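PDB 6C4M: yersinopine synthase from Yersinia pestis, which catalyses the NADPH-dependent reductive condensation of pyruvate with an amino-acid-derived intermediate, the last step in making the metallophore yersinopine. Local coordinates for residues D343-P346 and E352-Y355; V389-D392 and L396-L399. All blocks are in the same frame, centred on the assembly; numbering follows the deposited sequence.

Both contacts are short-range connections made in series: contact 1 closes at Tyr355 before contact 2 opens at Val389. Their centres lie 39 Å apart and their nearest atoms about 27 Å, so the two do not touch. Contact 1 joins the 3-10 segment next to helix 339-344 to helix 350-364, beside the second subunit of the homodimer and away from the cofactor-binding residues and the proposed active-site histidine. Contact 2 is a small antiparallel hairpin of strands 390-391 and 397-398, separate from the large mixed sheet; it leads into helix 401-419 and brings His398 to about 7 Å, side chain to ligand, from bound NADP. One thus belongs to the helical region near the dimer interface, the other to the surroundings of the cofactor.

Contact 1: residues D343-P346 and E352-Y355; sequences DEFP and EQQY
One face of the Phe345 ring is covered by the side chain of Gln353, whose amide lies nearly parallel to the ring, the two planes 7° apart. The methylene CG of Gln353 makes the CH-pi contact, 3.9 Å from the centroid of the Phe345 ring and displaced toward its rim. Beside it, Gln353 CB reaches CE1 of Phe345 at 3.5 Å, and the amide carbon CD sits over CZ of Phe345 at 3.6 Å. At the edge of the ring, in its plane, is the backbone oxygen of Gln353.

The same glutamine also binds the backbone of the phenylalanine it covers. NE2 of Gln353 donates to O of Phe345 at 2.9 Å, with an N-H...O angle of 156°. The acceptor lies close to the amide plane of Gln353, whereas the donor stands above the carbonyl plane of Phe345. Phe345 has its CG anti to the backbone N (chi1 -179°), which swings the ring toward helix 350-364, and the extended Gln353 chain lays its amide across it. Glutamine suits this buried place because its methylenes cover an aromatic face while its amide gives a hydrogen bond to a main-chain oxygen in the 3-10 segment.

A flat apolar ring suits position 345, buried between Gln353 and Leu321 and Leu322 of helix 321-329. Gln353 also touches Leu348 in the turn between the segments. Farther along helix 350-364, Gln354 rests on helix 294-313, and Tyr355 meets Tyr355 of the second subunit, so this corner between helices 339-344 and 350-364 borders the dimer interface.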
# COMPACT_ATOMS: atom_id res chain seq x y z
N ASP A 343 7.85 -17.48 -8.32
CA ASP A 343 8.30 -18.84 -8.62
C ASP A 343 8.82 -19.53 -7.38
O ASP A 343 8.72 -20.75 -7.27
CB ASP A 343 9.44 -18.84 -9.67
CG ASP A 343 9.03 -18.27 -11.01
OD1 ASP A 343 7.83 -18.30 -11.31
OD2 ASP A 343 9.94 -17.78 -11.74
N GLU A 344 9.43 -18.79 -6.47
CA GLU A 344 10.09 -19.40 -5.33
C GLU A 344 9.26 -19.29 -4.06
O GLU A 344 9.70 -19.77 -3.01
CB GLU A 344 11.48 -18.76 -5.13
CG GLU A 344 12.38 -18.82 -6.38
CD GLU A 344 13.81 -18.29 -6.16
OE1 GLU A 344 14.11 -17.72 -5.07
OE2 GLU A 344 14.65 -18.45 -7.08
N PHE A 345 8.06 -18.70 -4.14
CA PHE A 345 7.24 -18.44 -2.96
C PHE A 345 7.23 -19.58 -1.96
O PHE A 345 7.43 -19.32 -0.76
CB PHE A 345 5.79 -18.10 -3.34
CG PHE A 345 4.91 -17.79 -2.15
CD1 PHE A 345 4.95 -16.54 -1.53
CD2 PHE A 345 4.05 -18.74 -1.66
CE1 PHE A 345 4.14 -16.26 -0.45
CE2 PHE A 345 3.25 -18.48 -0.58
CZ PHE A 345 3.29 -17.23 0.03
N PRO A 346 7.00 -20.84 -2.35
CA PRO A 346 6.89 -21.90 -1.33
C PRO A 346 8.19 -22.15 -0.60
O PRO A 346 8.15 -22.64 0.53
CB PRO A 346 6.44 -23.13 -2.14
CG PRO A 346 5.96 -22.60 -3.48
CD PRO A 346 6.81 -21.36 -3.71
N GLU A 352 9.45 -13.43 4.42
CA GLU A 352 9.53 -12.98 3.04
C GLU A 352 8.26 -13.31 2.27
O GLU A 352 7.81 -12.52 1.43
CB GLU A 352 10.73 -13.60 2.33
CG GLU A 352 11.01 -12.91 1.00
CD GLU A 352 12.38 -13.22 0.43
OE1 GLU A 352 13.09 -14.10 0.97
OE2 GLU A 352 12.74 -12.57 -0.57
N GLN A 353 7.68 -14.48 2.54
CA GLN A 353 6.34 -14.77 2.04
C GLN A 353 5.37 -13.67 2.40
O GLN A 353 4.60 -13.19 1.56
CB GLN A 353 5.84 -16.12 2.61
CG GLN A 353 6.46 -17.36 1.98
CD GLN A 353 5.68 -18.62 2.39
OE1 GLN A 353 4.82 -18.58 3.28
NE2 GLN A 353 5.96 -19.73 1.73
N GLN A 354 5.41 -13.24 3.67
CA GLN A 354 4.48 -12.23 4.12
C GLN A 354 4.72 -10.91 3.41
O GLN A 354 3.77 -10.28 2.93
CB GLN A 354 4.58 -12.10 5.64
CG GLN A 354 3.91 -13.30 6.38
CD GLN A 354 4.22 -13.29 7.87
OE1 GLN A 354 4.29 -12.24 8.47
NE2 GLN A 354 4.46 -14.45 8.43
N TYR A 355 5.97 -10.46 3.37
CA TYR A 355 6.29 -9.22 2.67
C TYR A 355 5.75 -9.28 1.25
O TYR A 355 5.04 -8.38 0.80
CB TYR A 355 7.82 -8.99 2.70
CG TYR A 355 8.35 -7.68 2.10
CD1 TYR A 355 7.52 -6.60 1.85
CD2 TYR A 355 9.70 -7.54 1.81
CE1 TYR A 355 8.02 -5.44 1.32
CE2 TYR A 355 10.21 -6.38 1.26
CZ TYR A 355 9.36 -5.33 1.02
OH TYR A 355 9.86 -4.15 0.51

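Contact 2: residues V389-D392 and L396-L399; sequences VYQD and LWHL
Val389 meets both Trp397 and Leu399 across the hairpin, its CG2 lying 4.0 Å from CZ3 of Trp397; its branched, apolar side chain suits a buried site that Leu273 and Phe441 also line. Tyr390 forms the hydrogen-bonded antiparallel pair with His398, each backbone N donating to the other residue's O. With CG between the backbone N and the carbonyl carbon (chi1 66°), the Tyr390 ring lies over the neighbouring strand, where its flat face receives His398 CB, 3.6 Å from the centroid. The two rings are nearly parallel but slid apart.

Gln391 and Trp397, the non-hydrogen-bonded pair, point to the other face. Glutamine suits the indole: its CG sits 3.4 Å from the centroid of the six-membered ring of Trp397, its flat amide stacks 4° from the indole plane, and NE2 is hydrogen-bonded to Ala395 O in the turn.

Asp392 closes the hairpin. Its N donates to Leu396 O at 2.8 Å. Its two carboxylate oxygens serve two donors, each standing above the carboxylate plane: OD1 accepts from Leu396 N at 2.9 Å, OD2 from NE2 of His398 at 2.7 Å, in the imidazole plane.

This carboxylate helps to set the rotation of the His398 ring, which also meets His451. NE2 carries a proton, consistent with a neutral or a protonated imidazole; the carboxylate would tend to raise its pKa. NADP-binding Arg54 lies about 7 Å away, side chain to side chain.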
# COMPACT_ATOMS: atom_id res chain seq x y z
N VAL A 389 -23.99 -7.66 9.63
CA VAL A 389 -25.19 -8.38 10.06
C VAL A 389 -26.41 -7.56 9.68
O VAL A 389 -26.34 -6.33 9.61
CB VAL A 389 -25.19 -8.66 11.57
CG1 VAL A 389 -24.12 -9.66 11.93
CG2 VAL A 389 -25.04 -7.34 12.37
N TYR A 390 -27.53 -8.24 9.49
CA TYR A 390 -28.75 -7.60 9.02
C TYR A 390 -29.94 -8.42 9.52
O TYR A 390 -29.81 -9.60 9.84
CB TYR A 390 -28.77 -7.50 7.49
CG TYR A 390 -28.82 -8.83 6.78
CD1 TYR A 390 -30.04 -9.45 6.50
CD2 TYR A 390 -27.66 -9.49 6.39
CE1 TYR A 390 -30.11 -10.68 5.85
CE2 TYR A 390 -27.71 -10.74 5.74
CZ TYR A 390 -28.94 -11.32 5.46
OH TYR A 390 -29.03 -12.55 4.83
N GLN A 391 -31.10 -7.77 9.56
CA GLN A 391 -32.34 -8.44 9.93
C GLN A 391 -33.16 -8.82 8.70
O GLN A 391 -33.18 -8.11 7.69
CB GLN A 391 -33.17 -7.55 10.85
CG GLN A 391 -32.68 -7.57 12.26
CD GLN A 391 -33.39 -6.57 13.14
OE1 GLN A 391 -33.31 -5.35 12.92
NE2 GLN A 391 -34.10 -7.07 14.12
N ASP A 392 -33.86 -9.96 8.79
CA ASP A 392 -34.71 -10.39 7.68
C ASP A 392 -36.14 -9.87 7.93
O ASP A 392 -36.38 -9.06 8.82
CB ASP A 392 -34.63 -11.90 7.48
CG ASP A 392 -35.15 -12.71 8.66
OD1 ASP A 392 -35.87 -12.17 9.53
OD2 ASP A 392 -34.82 -13.92 8.71
N LEU A 396 -35.26 -11.25 12.23
CA LEU A 396 -34.22 -12.14 12.73
C LEU A 396 -32.89 -11.74 12.12
O LEU A 396 -32.80 -11.43 10.92
CB LEU A 396 -34.52 -13.59 12.37
CG LEU A 396 -35.69 -14.26 13.12
CD1 LEU A 396 -35.88 -15.69 12.58
CD2 LEU A 396 -35.44 -14.26 14.62
N TRP A 397 -31.85 -11.78 12.95
CA TRP A 397 -30.52 -11.36 12.51
C TRP A 397 -29.82 -12.46 11.72
O TRP A 397 -29.87 -13.64 12.08
CB TRP A 397 -29.66 -10.99 13.72
CG TRP A 397 -30.08 -9.72 14.36
CD1 TRP A 397 -30.85 -9.58 15.48
CD2 TRP A 397 -29.76 -8.40 13.91
NE1 TRP A 397 -31.01 -8.25 15.76
CE2 TRP A 397 -30.36 -7.50 14.81
CE3 TRP A 397 -29.01 -7.88 12.84
CZ2 TRP A 397 -30.24 -6.11 14.68
CZ3 TRP A 397 -28.90 -6.52 12.70
CH2 TRP A 397 -29.51 -5.64 13.63
N HIS A 398 -29.16 -12.04 10.63
CA HIS A 398 -28.36 -12.91 9.77
C HIS A 398 -26.93 -12.40 9.66
O HIS A 398 -26.66 -11.20 9.81
CB HIS A 398 -28.90 -12.96 8.33
CG HIS A 398 -30.16 -13.73 8.15
ND1 HIS A 398 -30.21 -14.90 7.42
CD2 HIS A 398 -31.42 -13.48 8.56
CE1 HIS A 398 -31.45 -15.36 7.42
NE2 HIS A 398 -32.21 -14.51 8.10
N LEU A 399 -26.03 -13.31 9.34
CA LEU A 399 -24.72 -12.98 8.78
C LEU A 399 -24.80 -12.88 7.27
O LEU A 399 -25.49 -13.67 6.63
CB LEU A 399 -23.72 -14.06 9.15
CG LEU A 399 -23.41 -14.09 10.64
CD1 LEU A 399 -22.92 -15.46 11.03
CD2 LEU A 399 -22.37 -13.04 10.96